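Local coordinates for protein diaminopimelate decarboxylase (Aquifex aeolicus, PDB 2P3E) that probably catalyses the pyridoxal phosphate-dependent decarboxylation of meso-diaminopimelate to L-lysine, the last step of lysine biosynthesis by the diaminopimelate pathway, at residues K65-N69 with P70-K74; V223-Y226 with E227-Q231. One frame throughout, in Å; residues are numbered along the deposited sequence.

Interaction 1. Residues K65-N69 with P70-K74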
# COMPACT_ATOMS: atom_id res chain seq x y z
N LYS B 65 9.30 -3.08 11.62
CA LYS B 65 8.68 -2.41 10.47
C LYS B 65 9.15 -2.95 9.10
O LYS B 65 8.39 -2.89 8.12
CB LYS B 65 8.93 -0.88 10.53
CG LYS B 65 10.43 -0.49 10.56
CD LYS B 65 10.56 1.03 10.61
CE LYS B 65 12.02 1.38 10.73
NZ LYS B 65 12.17 2.86 10.67
N ALA B 66 10.38 -3.45 9.02
CA ALA B 66 10.94 -3.93 7.74
C ALA B 66 10.22 -5.17 7.21
O ALA B 66 10.10 -5.34 6.01
CB ALA B 66 12.43 -4.22 7.88
N ASN B 67 9.76 -6.02 8.12
CA ASN B 67 9.17 -7.32 7.79
C ASN B 67 8.56 -7.96 9.03
O ASN B 67 9.29 -8.23 9.99
CB ASN B 67 10.23 -8.28 7.22
CG ASN B 67 9.61 -9.48 6.50
OD1 ASN B 67 8.72 -10.15 7.05
ND2 ASN B 67 10.05 -9.74 5.28
N PHE B 68 7.25 -8.18 9.02
CA PHE B 68 6.52 -8.66 10.18
C PHE B 68 6.23 -10.15 10.18
O PHE B 68 5.47 -10.61 11.03
CB PHE B 68 5.22 -7.83 10.45
CG PHE B 68 4.27 -7.76 9.29
CD1 PHE B 68 3.58 -8.89 8.85
CD2 PHE B 68 4.04 -6.54 8.64
CE1 PHE B 68 2.69 -8.83 7.78
CE2 PHE B 68 3.14 -6.46 7.58
CZ PHE B 68 2.48 -7.60 7.13
N ASN B 69 6.81 -10.92 9.26
CA ASN B 69 6.47 -12.36 9.25
C ASN B 69 6.89 -12.97 10.58
O ASN B 69 8.06 -12.86 10.96
CB ASN B 69 7.14 -13.09 8.07
CG ASN B 69 6.76 -14.58 8.02
OD1 ASN B 69 7.13 -15.35 8.91
ND2 ASN B 69 6.00 -14.96 7.01
N PRO B 70 5.94 -13.60 11.31
CA PRO B 70 6.28 -14.02 12.67
C PRO B 70 7.36 -15.11 12.73
O PRO B 70 8.10 -15.16 13.72
CB PRO B 70 4.96 -14.53 13.26
CG PRO B 70 4.02 -14.68 12.12
CD PRO B 70 4.55 -13.90 10.94
N HIS B 71 7.44 -15.95 11.71
CA HIS B 71 8.50 -16.96 11.65
C HIS B 71 9.88 -16.32 11.46
O HIS B 71 10.88 -16.78 12.04
CB HIS B 71 8.21 -18.01 10.57
CG HIS B 71 6.88 -18.69 10.75
ND1 HIS B 71 6.65 -19.63 11.73
CD2 HIS B 71 5.69 -18.50 10.12
CE1 HIS B 71 5.38 -20.03 11.67
NE2 HIS B 71 4.78 -19.35 10.71
N LEU B 72 9.95 -15.24 10.68
CA LEU B 72 11.21 -14.54 10.50
C LEU B 72 11.62 -13.80 11.78
O LEU B 72 12.80 -13.78 12.15
CB LEU B 72 11.14 -13.57 9.31
CG LEU B 72 10.83 -14.21 7.94
CD1 LEU B 72 10.71 -13.15 6.84
CD2 LEU B 72 11.89 -15.27 7.55
N VAL B 73 10.63 -13.21 12.46
CA VAL B 73 10.88 -12.52 13.72
C VAL B 73 11.32 -13.54 14.78
O VAL B 73 12.26 -13.27 15.53
CB VAL B 73 9.67 -11.68 14.19
CG1 VAL B 73 9.99 -10.99 15.53
CG2 VAL B 73 9.30 -10.62 13.11
N LYS B 74 10.67 -14.70 14.81
CA LYS B 74 11.06 -15.78 15.75
C LYS B 74 12.50 -16.23 15.53
O LYS B 74 13.24 -16.42 16.50
CB LYS B 74 10.10 -16.98 15.68
CG LYS B 74 10.45 -18.08 16.73
CD LYS B 74 9.31 -19.05 16.88
CE LYS B 74 9.40 -19.79 18.21
NZ LYS B 74 8.86 -18.92 19.34

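Interaction 2. Residues V223-Y226 with E227-Q231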
# COMPACT_ATOMS: atom_id res chain seq x y z
N VAL B 223 26.67 11.66 22.45
CA VAL B 223 27.68 11.43 23.50
C VAL B 223 27.84 12.70 24.36
O VAL B 223 27.89 12.62 25.59
CB VAL B 223 29.06 11.00 22.91
CG1 VAL B 223 30.19 11.09 23.97
CG2 VAL B 223 28.97 9.59 22.36
N SER B 224 27.90 13.85 23.70
CA SER B 224 27.92 15.14 24.41
C SER B 224 26.67 15.37 25.26
O SER B 224 26.78 15.83 26.40
CB SER B 224 28.09 16.30 23.43
OG SER B 224 29.28 16.08 22.68
N LEU B 225 25.49 15.05 24.72
CA LEU B 225 24.26 15.14 25.51
C LEU B 225 24.33 14.19 26.72
O LEU B 225 23.93 14.56 27.82
CB LEU B 225 23.00 14.83 24.68
CG LEU B 225 21.64 14.94 25.43
CD1 LEU B 225 21.39 16.35 26.00
CD2 LEU B 225 20.50 14.55 24.49
N TYR B 226 24.82 12.98 26.49
CA TYR B 226 24.98 12.00 27.56
C TYR B 226 25.85 12.56 28.68
O TYR B 226 25.50 12.47 29.86
CB TYR B 226 25.58 10.72 26.98
CG TYR B 226 26.13 9.74 27.99
CD1 TYR B 226 25.30 8.80 28.59
CD2 TYR B 226 27.49 9.74 28.33
CE1 TYR B 226 25.80 7.87 29.50
CE2 TYR B 226 28.00 8.82 29.27
CZ TYR B 226 27.13 7.89 29.82
OH TYR B 226 27.58 6.98 30.73
N GLU B 227 26.99 13.14 28.31
CA GLU B 227 27.91 13.72 29.29
C GLU B 227 27.24 14.82 30.09
O GLU B 227 27.36 14.85 31.30
CB GLU B 227 29.15 14.28 28.60
CG GLU B 227 29.99 13.19 27.97
CD GLU B 227 30.82 12.43 28.99
OE1 GLU B 227 31.12 13.01 30.07
OE2 GLU B 227 31.18 11.25 28.71
N SER B 228 26.55 15.71 29.39
CA SER B 228 25.83 16.81 30.02
C SER B 228 24.72 16.33 30.98
O SER B 228 24.60 16.85 32.10
CB SER B 228 25.27 17.72 28.93
OG SER B 228 24.65 18.85 29.51
N LEU B 229 23.91 15.36 30.55
CA LEU B 229 22.86 14.79 31.41
C LEU B 229 23.43 14.06 32.63
O LEU B 229 22.89 14.17 33.73
CB LEU B 229 21.93 13.86 30.62
CG LEU B 229 21.08 14.52 29.52
CD1 LEU B 229 20.33 13.48 28.71
CD2 LEU B 229 20.11 15.57 30.12
N THR B 230 24.52 13.31 32.42
CA THR B 230 25.18 12.59 33.53
C THR B 230 25.72 13.58 34.59
O THR B 230 25.60 13.34 35.79
CB THR B 230 26.29 11.65 33.03
OG1 THR B 230 25.74 10.70 32.11
CG2 THR B 230 26.92 10.87 34.20
N GLN B 231 26.30 14.69 34.13
CA GLN B 231 26.77 15.76 35.02
C GLN B 231 25.61 16.38 35.81
O GLN B 231 25.75 16.67 37.01
CB GLN B 231 27.52 16.82 34.21
CG GLN B 231 28.13 17.95 35.05
NE2 GLN B 231 29.23 21.19 36.07

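Interaction 1. Residues K65-N69 with P70-K74
Asn69 is the N-cap of the helix that begins at Pro70, and its carboxamide oxygen serves the first turn. Asn69 OD1 lies 2.9 Å from His71 N and 3.3 Å from Leu72 N; both bonds are weak, the first because it is bent to 127° at the hydrogen. A chi1 near 180° (-178°) swings the carboxamide away from the backbone N and carries OD1 forward over the start of the helix. The backbone oxygen of Asn69 takes the next amide, Val73 N, at 3.0 Å in a nearly straight bond. Pro70 suits the first helical position, where no amide hydrogen is needed. The other end of the cap is held as well: Asn69 ND2 donates to Glu393 OE1 and Ile404 O.

Two residues before the cap, Asn67 forms an Asx turn. Asn67 OD1 accepts from Asn69 N at 3.0 Å, with the donor in the carbonyl plane and a bond angle of 168°, while its ND2 is satisfied by Gly375 O and Tyr39 OH. Leu72 CD1 closes over this amide, 3.6 Å from Asn67 OD1, and also rests 3.8 Å from the aliphatic CB of Asn69.

Lys65, by similarity the lysine that carries pyridoxal phosphate, bears no cofactor here. The turn leads from strand 59-63 into helix 70-78; Phe68 and Pro70 pack on Leu93 of helix 88-96, Leu72 meets strand 400-405, and His71 NE2 bonds to Ser417 O of the second subunit.

Interaction 2. Residues V223-Y226 with E227-Q231
Leu225 and Leu229, one turn apart, form the close-packed apolar side of this helical segment: Leu225 CG lies 3.8 Å from Leu229 CD1. Beneath them Leu229 N gives its hydrogen to Leu225 O at 2.8 Å. The branched leucines suit a surface that presses on Ile201 of strand 196-202.

Tyr226 and Thr230 make the next i to i+4 pair, which straddles the boundary: the ring is buried against Ile236, Val272 and Ala274, while Thr230 is exposed. Thr230 OG1 (chi1 -58°) folds back toward the preceding turn and donates to Tyr226 O at 2.9 Å, from above the carbonyl plane. Thr230 N reaches Tyr226 O at 2.9 Å from the opposite face, so two donors grip it. Thr230 OG1 also sits 3.8 Å above the centre of the Tyr226 ring, whose own OH bonds to Lys273 N.

The solvent side is looser. Glu227 bends at chi2 (-77°), and Glu227 OE2 comes no nearer the ring than 4.0 Å, at Tyr226 CD2 and CE2. Its flexible, charged chain suits an exposed face, as does the small hydroxyl of Ser224, turned back to Glu220 O.

The segment ends helix 214-231, which links strands 196-202 and 238-240 in a beta-alpha-beta unit, with helix 183-191 against its leucines.

How the interactions relate
From the N terminus, the chain first forms interaction 1, directly after strand 59-63, and only much later interaction 2, at the end of helix 214-231. Each is local, closing no more than a turn of consecutive residues, and the two follow in series without nesting or crossing. Both belong to the pyridoxal-binding TIM-barrel domain, yet their centres are 35 Å apart and they do not touch. Interaction 1 starts a helix close to the centre of the folded chain, though early in its sequence, where the barrel meets the C-terminal strands and the second subunit. Interaction 2 finishes a helix on the barrel's periphery, remote from the annotated sites, in a beta-alpha-beta unit.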